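PDB 4ZAS: CalS13 from Micromonospora echinospora, which probably acts as a pyridoxal-phosphate-dependent sugar aminotransferase of the DegT/DnrJ/EryC1 family and binds a dTDP-4-keto-6-deoxyglucose. Local coordinates for residues A[347-357]-A[372-383]; A[189-198]-A[207-217]. All coordinates share one frame; numbering follows the deposited sequence.

Contact 1 (A[347-357]-A[372-383])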
loop_
_atom_site.group_PDB
_atom_site.type_symbol
_atom_site.label_atom_id
_atom_site.label_comp_id
_atom_site.label_asym_id
_atom_site.label_seq_id
_atom_site.Cartn_x
_atom_site.Cartn_y
_atom_site.Cartn_z
ATOM N N ILE A 347 -15.917 30.363 0.745
ATOM C CA ILE A 347 -15.536 29.577 -0.406
ATOM C C ILE A 347 -14.138 29.023 -0.191
ATOM O O ILE A 347 -13.177 29.769 -0.004
ATOM C CB ILE A 347 -15.618 30.409 -1.679
ATOM C CG1 ILE A 347 -17.034 30.940 -1.840
ATOM C CG2 ILE A 347 -15.198 29.567 -2.883
ATOM C CD1 ILE A 347 -17.105 32.132 -2.768
ATOM N N ALA A 348 -14.043 27.703 -0.142
ATOM C CA ALA A 348 -12.753 27.064 0.000
ATOM C C ALA A 348 -11.984 27.157 -1.304
ATOM O O ALA A 348 -12.554 27.024 -2.377
ATOM C CB ALA A 348 -12.916 25.630 0.419
ATOM N N THR A 349 -10.675 27.305 -1.190
ATOM C CA THR A 349 -9.810 27.588 -2.314
ATOM C C THR A 349 -8.428 27.003 -2.005
ATOM O O THR A 349 -8.009 27.061 -0.851
ATOM C CB THR A 349 -9.761 29.114 -2.533
ATOM O OG1 THR A 349 -10.770 29.486 -3.481
ATOM C CG2 THR A 349 -8.437 29.557 -3.037
ATOM N N SER A 350 -7.720 26.429 -2.988
ATOM C CA SER A 350 -6.396 25.859 -2.671
ATOM C C SER A 350 -5.412 25.784 -3.840
ATOM O O SER A 350 -5.803 25.645 -4.995
ATOM C CB SER A 350 -6.542 24.455 -2.071
ATOM O OG SER A 350 -5.271 23.919 -1.722
ATOM N N VAL A 351 -4.125 25.870 -3.512
ATOM C CA VAL A 351 -3.046 25.641 -4.476
ATOM C C VAL A 351 -2.890 24.141 -4.738
ATOM O O VAL A 351 -2.286 23.744 -5.728
ATOM C CB VAL A 351 -1.715 26.259 -3.971
ATOM C CG1 VAL A 351 -0.584 26.064 -4.982
ATOM C CG2 VAL A 351 -1.898 27.735 -3.666
ATOM N N VAL A 352 -3.452 23.333 -3.833
ATOM C CA VAL A 352 -3.488 21.861 -3.900
ATOM C C VAL A 352 -2.160 21.158 -3.570
ATOM O O VAL A 352 -2.105 20.348 -2.632
ATOM C CB VAL A 352 -3.997 21.399 -5.258
ATOM C CG1 VAL A 352 -3.919 19.868 -5.362
ATOM C CG2 VAL A 352 -5.411 21.904 -5.453
ATOM N N SER A 353 -1.101 21.447 -4.318
ATOM C CA SER A 353 0.212 20.917 -3.964
ATOM C C SER A 353 1.342 21.854 -4.352
ATOM O O SER A 353 1.217 22.675 -5.263
ATOM C CB SER A 353 0.420 19.536 -4.597
ATOM O OG SER A 353 0.376 19.613 -6.003
ATOM N N ARG A 354 2.454 21.738 -3.637
ATOM C CA ARG A 354 3.644 22.523 -3.960
ATOM C C ARG A 354 4.322 21.954 -5.211
ATOM O O ARG A 354 4.277 20.733 -5.439
ATOM C CB ARG A 354 4.619 22.523 -2.785
ATOM C CG ARG A 354 5.806 23.456 -2.944
ATOM C CD ARG A 354 6.796 23.226 -1.837
ATOM N NE ARG A 354 7.813 24.263 -1.748
ATOM C CZ ARG A 354 9.014 24.059 -1.215
ATOM N NH1 ARG A 354 9.337 22.852 -0.757
ATOM N NH2 ARG A 354 9.898 25.050 -1.159
ATOM N N ARG A 355 4.920 22.827 -6.026
ATOM C CA ARG A 355 5.708 22.362 -7.171
ATOM C C ARG A 355 6.733 21.368 -6.626
ATOM O O ARG A 355 7.547 21.723 -5.772
ATOM C CB ARG A 355 6.377 23.539 -7.917
ATOM C CG ARG A 355 7.163 24.533 -7.043
ATOM C CD ARG A 355 7.667 25.711 -7.855
ATOM N NE ARG A 355 8.536 25.304 -8.958
ATOM C CZ ARG A 355 8.998 26.129 -9.902
ATOM N NH1 ARG A 355 8.654 27.413 -9.898
ATOM N NH2 ARG A 355 9.790 25.668 -10.868
ATOM N N ASN A 356 6.683 20.125 -7.087
ATOM C CA ASN A 356 7.469 19.070 -6.421
ATOM C C ASN A 356 8.963 19.329 -6.533
ATOM O O ASN A 356 9.736 18.885 -5.692
ATOM C CB ASN A 356 7.164 17.671 -6.983
ATOM C CG ASN A 356 5.728 17.222 -6.750
ATOM O OD1 ASN A 356 5.339 16.132 -7.178
ATOM N ND2 ASN A 356 4.936 18.048 -6.094
ATOM N N ASP A 357 9.366 20.063 -7.561
ATOM C CA ASP A 357 10.779 20.292 -7.806
ATOM C C ASP A 357 11.430 21.166 -6.738
ATOM O O ASP A 357 12.654 21.262 -6.682
ATOM C CB ASP A 357 10.994 20.904 -9.201
ATOM C CG ASP A 357 10.398 22.282 -9.333
ATOM O OD1 ASP A 357 9.234 22.472 -8.904
ATOM O OD2 ASP A 357 11.103 23.172 -9.861
ATOM N N LEU A 372 6.827 26.907 -15.640
ATOM C CA LEU A 372 6.273 26.629 -14.317
ATOM C C LEU A 372 6.421 27.854 -13.450
ATOM O O LEU A 372 5.499 28.217 -12.728
ATOM C CB LEU A 372 6.936 25.406 -13.663
ATOM C CG LEU A 372 6.417 25.051 -12.259
ATOM C CD1 LEU A 372 4.919 24.766 -12.222
ATOM C CD2 LEU A 372 7.166 23.837 -11.735
ATOM N N ASP A 373 7.571 28.509 -13.549
ATOM C CA ASP A 373 7.820 29.758 -12.822
ATOM C C ASP A 373 6.719 30.783 -13.123
ATOM O O ASP A 373 6.299 31.531 -12.248
ATOM C CB ASP A 373 9.202 30.312 -13.196
ATOM C CG ASP A 373 10.352 29.476 -12.622
ATOM O OD1 ASP A 373 10.127 28.693 -11.672
ATOM O OD2 ASP A 373 11.480 29.572 -13.148
ATOM N N ARG A 374 6.249 30.794 -14.368
ATOM C CA ARG A 374 5.278 31.778 -14.821
ATOM C C ARG A 374 3.865 31.549 -14.238
ATOM O O ARG A 374 3.062 32.493 -14.205
ATOM C CB ARG A 374 5.239 31.787 -16.357
ATOM C CG ARG A 374 4.755 33.091 -16.942
ATOM C CD ARG A 374 5.650 34.171 -16.350
ATOM N NE ARG A 374 5.386 35.529 -16.816
ATOM C CZ ARG A 374 5.716 36.612 -16.114
ATOM N NH1 ARG A 374 6.284 36.459 -14.922
ATOM N NH2 ARG A 374 5.469 37.837 -16.579
ATOM N N VAL A 375 3.560 30.331 -13.768
ATOM C CA VAL A 375 2.227 30.062 -13.192
ATOM C C VAL A 375 2.182 29.633 -11.707
ATOM O O VAL A 375 1.122 29.708 -11.081
ATOM C CB VAL A 375 1.469 28.997 -14.011
ATOM C CG1 VAL A 375 1.240 29.483 -15.403
ATOM C CG2 VAL A 375 2.206 27.687 -14.003
ATOM N N ALA A 376 3.308 29.202 -11.147
ATOM C CA ALA A 376 3.322 28.577 -9.814
ATOM C C ALA A 376 2.686 29.438 -8.726
ATOM O O ALA A 376 1.952 28.919 -7.891
ATOM C CB ALA A 376 4.739 28.213 -9.419
ATOM N N ASP A 377 2.936 30.750 -8.763
ATOM C CA ASP A 377 2.409 31.666 -7.745
ATOM C C ASP A 377 1.056 32.271 -8.139
ATOM O O ASP A 377 0.505 33.098 -7.414
ATOM C CB ASP A 377 3.408 32.789 -7.456
ATOM C CG ASP A 377 4.787 32.266 -7.086
ATOM O OD1 ASP A 377 4.854 31.275 -6.323
ATOM O OD2 ASP A 377 5.798 32.860 -7.528
ATOM N N ARG A 378 0.535 31.868 -9.295
ATOM C CA ARG A 378 -0.720 32.421 -9.800
ATOM C C ARG A 378 -1.839 31.361 -9.816
ATOM O O ARG A 378 -3.022 31.699 -9.774
ATOM C CB ARG A 378 -0.512 33.021 -11.199
ATOM C CG ARG A 378 0.372 34.268 -11.225
ATOM C CD ARG A 378 0.846 34.602 -12.637
ATOM N NE ARG A 378 -0.257 34.794 -13.570
ATOM C CZ ARG A 378 -0.390 34.135 -14.719
ATOM N NH1 ARG A 378 0.530 33.250 -15.100
ATOM N NH2 ARG A 378 -1.436 34.377 -15.503
ATOM N N VAL A 379 -1.467 30.082 -9.895
ATOM C CA VAL A 379 -2.457 29.002 -10.004
ATOM C C VAL A 379 -3.277 28.862 -8.729
ATOM O O VAL A 379 -2.762 29.012 -7.616
ATOM C CB VAL A 379 -1.805 27.667 -10.341
ATOM C CG1 VAL A 379 -0.885 27.231 -9.209
ATOM C CG2 VAL A 379 -2.860 26.638 -10.586
ATOM N N VAL A 380 -4.571 28.626 -8.890
ATOM C CA VAL A 380 -5.431 28.499 -7.737
ATOM C C VAL A 380 -6.624 27.655 -8.149
ATOM O O VAL A 380 -6.958 27.603 -9.324
ATOM C CB VAL A 380 -5.849 29.878 -7.197
ATOM C CG1 VAL A 380 -6.874 30.555 -8.126
ATOM C CG2 VAL A 380 -6.410 29.729 -5.831
ATOM N N HIS A 381 -7.252 26.967 -7.202
ATOM C CA HIS A 381 -8.376 26.104 -7.540
ATOM C C HIS A 381 -9.615 26.460 -6.737
ATOM O O HIS A 381 -9.534 26.706 -5.530
ATOM C CB HIS A 381 -7.998 24.642 -7.312
ATOM C CG HIS A 381 -6.819 24.201 -8.122
ATOM N ND1 HIS A 381 -5.519 24.397 -7.709
ATOM C CD2 HIS A 381 -6.741 23.608 -9.337
ATOM C CE1 HIS A 381 -4.690 23.924 -8.625
ATOM N NE2 HIS A 381 -5.406 23.441 -9.624
ATOM N N ILE A 382 -10.765 26.445 -7.401
ATOM C CA ILE A 382 -12.009 26.856 -6.776
ATOM C C ILE A 382 -13.004 25.699 -6.931
ATOM O O ILE A 382 -12.916 24.923 -7.885
ATOM C CB ILE A 382 -12.539 28.166 -7.382
ATOM C CG1 ILE A 382 -13.013 27.930 -8.816
ATOM C CG2 ILE A 382 -11.475 29.249 -7.328
ATOM C CD1 ILE A 382 -13.684 29.104 -9.421
ATOM N N PRO A 383 -13.953 25.577 -5.991
ATOM C CA PRO A 383 -14.933 24.490 -5.981
ATOM C C PRO A 383 -15.752 24.461 -7.243
ATOM O O PRO A 383 -16.224 25.514 -7.650
ATOM C CB PRO A 383 -15.818 24.826 -4.785
ATOM C CG PRO A 383 -14.974 25.673 -3.917
ATOM C CD PRO A 383 -14.144 26.487 -4.854
#

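Contact 2 (A[189-198]-A[207-217])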
loop_
_atom_site.group_PDB
_atom_site.type_symbol
_atom_site.label_atom_id
_atom_site.label_comp_id
_atom_site.label_asym_id
_atom_site.label_seq_id
_atom_site.Cartn_x
_atom_site.Cartn_y
_atom_site.Cartn_z
ATOM N N LEU A 189 9.002 3.745 -21.450
ATOM C CA LEU A 189 7.650 3.487 -20.971
ATOM C C LEU A 189 6.869 4.793 -20.850
ATOM O O LEU A 189 7.348 5.748 -20.242
ATOM C CB LEU A 189 7.690 2.804 -19.605
ATOM C CG LEU A 189 6.335 2.410 -19.034
ATOM C CD1 LEU A 189 5.743 1.291 -19.863
ATOM C CD2 LEU A 189 6.427 2.017 -17.570
ATOM N N VAL A 190 5.673 4.844 -21.427
ATOM C CA VAL A 190 4.823 6.026 -21.281
ATOM C C VAL A 190 3.695 5.762 -20.282
ATOM O O VAL A 190 2.814 4.929 -20.540
ATOM C CB VAL A 190 4.280 6.460 -22.645
ATOM C CG1 VAL A 190 3.418 7.677 -22.501
ATOM C CG2 VAL A 190 5.432 6.718 -23.603
ATOM N N VAL A 191 3.710 6.496 -19.166
ATOM C CA VAL A 191 2.726 6.338 -18.085
ATOM C C VAL A 191 1.866 7.588 -17.926
ATOM O O VAL A 191 2.406 8.675 -17.671
ATOM C CB VAL A 191 3.424 6.061 -16.725
ATOM C CG1 VAL A 191 2.377 5.892 -15.647
ATOM C CG2 VAL A 191 4.300 4.844 -16.806
ATOM N N GLU A 192 0.546 7.440 -18.045
ATOM C CA GLU A 192 -0.401 8.542 -17.785
ATOM C C GLU A 192 -0.975 8.524 -16.373
ATOM O O GLU A 192 -1.700 7.598 -16.022
ATOM C CB GLU A 192 -1.579 8.490 -18.760
ATOM C CG GLU A 192 -1.229 8.655 -20.228
ATOM C CD GLU A 192 -2.448 8.506 -21.125
ATOM O OE1 GLU A 192 -3.537 8.949 -20.731
ATOM O OE2 GLU A 192 -2.324 7.921 -22.218
ATOM N N ASP A 193 -0.706 9.554 -15.578
ATOM C CA ASP A 193 -1.373 9.680 -14.274
ATOM C C ASP A 193 -2.801 10.237 -14.441
ATOM O O ASP A 193 -2.999 11.432 -14.636
ATOM C CB ASP A 193 -0.547 10.568 -13.346
ATOM C CG ASP A 193 -1.129 10.672 -11.943
ATOM O OD1 ASP A 193 -2.323 10.341 -11.750
ATOM O OD2 ASP A 193 -0.389 11.106 -11.027
ATOM N N CYS A 194 -3.791 9.356 -14.366
ATOM C CA CYS A 194 -5.189 9.730 -14.563
ATOM C C CYS A 194 -5.942 9.836 -13.238
ATOM O O CYS A 194 -7.155 9.657 -13.198
ATOM C CB CYS A 194 -5.897 8.716 -15.471
ATOM S SG CYS A 194 -5.062 8.393 -17.007
ATOM N N ALA A 195 -5.220 10.116 -12.156
ATOM C CA ALA A 195 -5.794 10.094 -10.810
ATOM C C ALA A 195 -7.028 10.987 -10.653
ATOM O O ALA A 195 -7.982 10.615 -9.964
ATOM C CB ALA A 195 -4.748 10.494 -9.798
ATOM N N GLN A 196 -7.021 12.155 -11.289
ATOM C CA GLN A 196 -8.140 13.075 -11.153
ATOM C C GLN A 196 -9.029 13.035 -12.375
ATOM O O GLN A 196 -9.893 13.890 -12.547
ATOM C CB GLN A 196 -7.641 14.493 -10.921
ATOM C CG GLN A 196 -6.607 14.586 -9.853
ATOM C CD GLN A 196 -5.967 15.946 -9.784
ATOM O OE1 GLN A 196 -6.178 16.772 -10.651
ATOM N NE2 GLN A 196 -5.219 16.206 -8.717
ATOM N N ALA A 197 -8.788 12.062 -13.244
ATOM C CA ALA A 197 -9.325 12.114 -14.600
ATOM C C ALA A 197 -10.423 11.115 -14.874
ATOM O O ALA A 197 -10.738 10.875 -16.029
ATOM C CB ALA A 197 -8.196 11.903 -15.601
ATOM N N TRP A 198 -11.017 10.526 -13.844
ATOM C CA TRP A 198 -12.117 9.607 -14.103
ATOM C C TRP A 198 -13.203 10.310 -14.899
ATOM O O TRP A 198 -13.672 11.362 -14.504
ATOM C CB TRP A 198 -12.726 9.039 -12.811
ATOM C CG TRP A 198 -13.994 8.304 -13.153
ATOM C CD1 TRP A 198 -15.242 8.837 -13.281
ATOM C CD2 TRP A 198 -14.125 6.913 -13.447
ATOM N NE1 TRP A 198 -16.138 7.870 -13.649
ATOM C CE2 TRP A 198 -15.480 6.674 -13.748
ATOM C CE3 TRP A 198 -13.225 5.848 -13.494
ATOM C CZ2 TRP A 198 -15.962 5.415 -14.074
ATOM C CZ3 TRP A 198 -13.702 4.599 -13.830
ATOM C CH2 TRP A 198 -15.061 4.392 -14.113
ATOM N N LEU A 207 -9.927 7.974 -21.363
ATOM C CA LEU A 207 -8.537 7.803 -21.059
ATOM C C LEU A 207 -8.354 6.364 -20.624
ATOM O O LEU A 207 -9.192 5.816 -19.903
ATOM C CB LEU A 207 -8.088 8.766 -19.978
ATOM C CG LEU A 207 -8.249 10.248 -20.284
ATOM C CD1 LEU A 207 -7.824 11.091 -19.041
ATOM C CD2 LEU A 207 -7.417 10.572 -21.498
ATOM N N GLY A 208 -7.260 5.757 -21.075
ATOM C CA GLY A 208 -7.026 4.341 -20.873
ATOM C C GLY A 208 -7.076 3.575 -22.180
ATOM O O GLY A 208 -6.753 2.382 -22.219
ATOM N N THR A 209 -7.443 4.268 -23.261
ATOM C CA THR A 209 -7.567 3.625 -24.570
ATOM C C THR A 209 -6.555 4.095 -25.619
ATOM O O THR A 209 -6.653 3.721 -26.784
ATOM C CB THR A 209 -9.005 3.820 -25.154
ATOM O OG1 THR A 209 -9.306 5.226 -25.244
ATOM C CG2 THR A 209 -10.025 3.199 -24.249
ATOM N N HIS A 210 -5.529 4.817 -25.202
ATOM C CA HIS A 210 -4.629 5.446 -26.173
ATOM C C HIS A 210 -3.244 4.810 -26.232
ATOM O O HIS A 210 -2.288 5.448 -26.678
ATOM C CB HIS A 210 -4.520 6.946 -25.840
ATOM C CG HIS A 210 -5.836 7.659 -25.893
ATOM N ND1 HIS A 210 -6.615 7.865 -24.773
ATOM C CD2 HIS A 210 -6.529 8.184 -26.938
ATOM C CE1 HIS A 210 -7.726 8.495 -25.124
ATOM N NE2 HIS A 210 -7.698 8.700 -26.432
ATOM N N GLY A 211 -3.128 3.569 -25.757
ATOM C CA GLY A 211 -1.901 2.808 -25.919
ATOM C C GLY A 211 -0.805 3.032 -24.885
ATOM O O GLY A 211 0.302 2.531 -25.033
ATOM N N ASN A 212 -1.104 3.773 -23.828
ATOM C CA ASN A 212 -0.128 3.991 -22.765
ATOM C C ASN A 212 -0.601 3.263 -21.529
ATOM O O ASN A 212 -1.754 2.845 -21.459
ATOM C CB ASN A 212 0.033 5.464 -22.420
ATOM C CG ASN A 212 0.410 6.310 -23.604
ATOM O OD1 ASN A 212 1.238 5.925 -24.434
ATOM N ND2 ASN A 212 -0.196 7.483 -23.687
ATOM N N VAL A 213 0.295 3.103 -20.562
ATOM C CA VAL A 213 -0.085 2.612 -19.247
ATOM C C VAL A 213 -0.735 3.737 -18.473
ATOM O O VAL A 213 -0.094 4.759 -18.260
ATOM C CB VAL A 213 1.136 2.069 -18.491
ATOM C CG1 VAL A 213 0.754 1.624 -17.051
ATOM C CG2 VAL A 213 1.735 0.928 -19.273
ATOM N N CYS A 214 -1.971 3.544 -18.012
ATOM C CA CYS A 214 -2.711 4.595 -17.277
ATOM C C CYS A 214 -3.031 4.198 -15.833
ATOM O O CYS A 214 -3.551 3.105 -15.585
ATOM C CB CYS A 214 -4.026 4.911 -17.983
ATOM S SG CYS A 214 -3.847 5.437 -19.669
ATOM N N VAL A 215 -2.743 5.092 -14.889
ATOM C CA VAL A 215 -3.030 4.849 -13.475
ATOM C C VAL A 215 -4.107 5.792 -12.972
ATOM O O VAL A 215 -3.974 7.000 -13.103
ATOM C CB VAL A 215 -1.769 4.995 -12.613
ATOM C CG1 VAL A 215 -2.104 4.723 -11.158
ATOM C CG2 VAL A 215 -0.661 4.073 -13.120
ATOM N N TYR A 216 -5.155 5.230 -12.374
ATOM C CA TYR A 216 -6.277 5.988 -11.817
ATOM C C TYR A 216 -6.277 5.908 -10.307
ATOM O O TYR A 216 -5.782 4.934 -9.746
ATOM C CB TYR A 216 -7.613 5.449 -12.344
ATOM C CG TYR A 216 -8.044 5.891 -13.744
ATOM C CD1 TYR A 216 -7.560 5.269 -14.893
ATOM C CD2 TYR A 216 -8.996 6.886 -13.904
ATOM C CE1 TYR A 216 -7.993 5.660 -16.158
ATOM C CE2 TYR A 216 -9.428 7.279 -15.143
ATOM C CZ TYR A 216 -8.933 6.671 -16.273
ATOM O OH TYR A 216 -9.401 7.097 -17.508
ATOM N N SER A 217 -6.832 6.916 -9.643
ATOM C CA SER A 217 -7.051 6.828 -8.205
ATOM C C SER A 217 -8.531 6.775 -7.883
ATOM O O SER A 217 -9.337 7.463 -8.514
ATOM C CB SER A 217 -6.419 8.020 -7.481
ATOM O OG SER A 217 -6.819 8.084 -6.118
HETATM O O HOH W 1 -5.288 7.397 -22.174
HETATM O O HOH W 2 -3.754 5.173 -22.879
#

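Contact 1 (A[347-357]-A[372-383])
Arg355 reaches from the loop 347-357 to Leu372 and Asp373 on the facing helix, and its side chain can be followed atom by atom. CB rests against Leu372 CD2. CG is wedged between the backbone N and the carbonyl carbon (chi1 50°), and CD passes the methyl of Ala376. The chain then bends at chi3, which lays the guanidinium over Leu372, with Leu372 CD2 3.4 Å from Arg355 NE and toward the rim of one face. Both aspartates meet the guanidinium at its edge. NE donates almost straight, at 2.9 Å, to the syn lone pair of Asp357 OD1, while NH2 reaches Asp357 OD2, a side-on grip by two nitrogens. NH1 turns to Asp373 OD1 at 2.6 Å, nearly along its C-O axis, and NH2 adds a weak bond to the same oxygen.

Farther along, Ser350 and His381 form a single antiparallel hydrogen-bonded bridge that pairs the loop with strand 379-382. Ser350 O accepts twice, from His381 N and, at 3.0 Å, from His381 ND1, with the oxygen in the imidazole plane, at its edge. Val352 CG2 approaches ND1 obliquely at 3.4 Å, and His381 NE2 bonds Trp163. Ser350 OG binds Ile258 O of the second subunit. With ND1 donating to a carbonyl, the histidine's rotation is fixed, and one arginine shared by two aspartates probably lessens the repulsion between them.

Contact 2 (A[189-198]-A[207-217])
Backbone hydrogen bonds hold strands 189-193 and 213-217 side by side in parallel. Val213 N donates to Val190 O, Glu192 N to Val213 O at 2.8 Å, Val215 N to Glu192 O, and Cys194 N to Val215 O. Val191, Asp193, Val213 and Val215 point to one face, where the first three meet helix 82-94, and Glu192 and Cys214 to the other.

Polar side chains gather at Glu192. Asn212 ND2 donates to Glu192 OE2 at 2.6 Å from the anti side, the amide and carboxylate planes 73° apart. One water joins OE1 to Gly208 N and His210 ND1, a second joins OE2 to the backbone N of His210 and Asn212, and His162 also bonds OE1, so this buried carboxylate is held from several directions. Asp193 OD1 accepts from Ala195 N, an Asx turn, while OD2 bonds Thr119.

Cys194 CB sits squarely over the Tyr216 ring, 3.6 Å from its centroid, a CH-pi contact; with SG anti to the carbonyl carbon (chi1 -52°), the sulfur also lies over that face and meets Cys214 CB. Trp198 CA comes to the ring's edge, and Tyr216 OH bonds Leu207 O at 2.7 Å from above the carbonyl plane. Replacing Tyr216 by an alanine would probably leave Cys194 CB without its aromatic face and Leu207 O without this hydroxyl. Ala197 CB packs on Leu207 CD1.

Strand 213-217 ends at Ser217, whose OG bonds Gly219 N and the phosphate of the pyridoxal-modified lysine, as expected where a strand of the large sheet of a fold-type I aminotransferase ends at the cofactor.

Contact 2 comes first along the chain and closes before contact 1 opens. It joins two central strands of the seven-stranded mixed sheet, its centre about 7 Å from that of the chain, whereas contact 1 lies farther out, at about 17 Å, at the edge of the small antiparallel sheet whose outer strand 379-382 it includes. The centres of contact 1 and contact 2 are about 22 Å apart; the nearest atoms of contact 1 and contact 2 are about 5 Å apart, without touching. Val352 of contact 1 touches the bound dTDP-4-keto-6-deoxyglucose, while the Ser217 side chain stays about 6 Å from it. Contact 2 thus ends at the cofactor phosphate, while 347-357 contributes Val352 to the ligand pocket and several residues to the subunit interface.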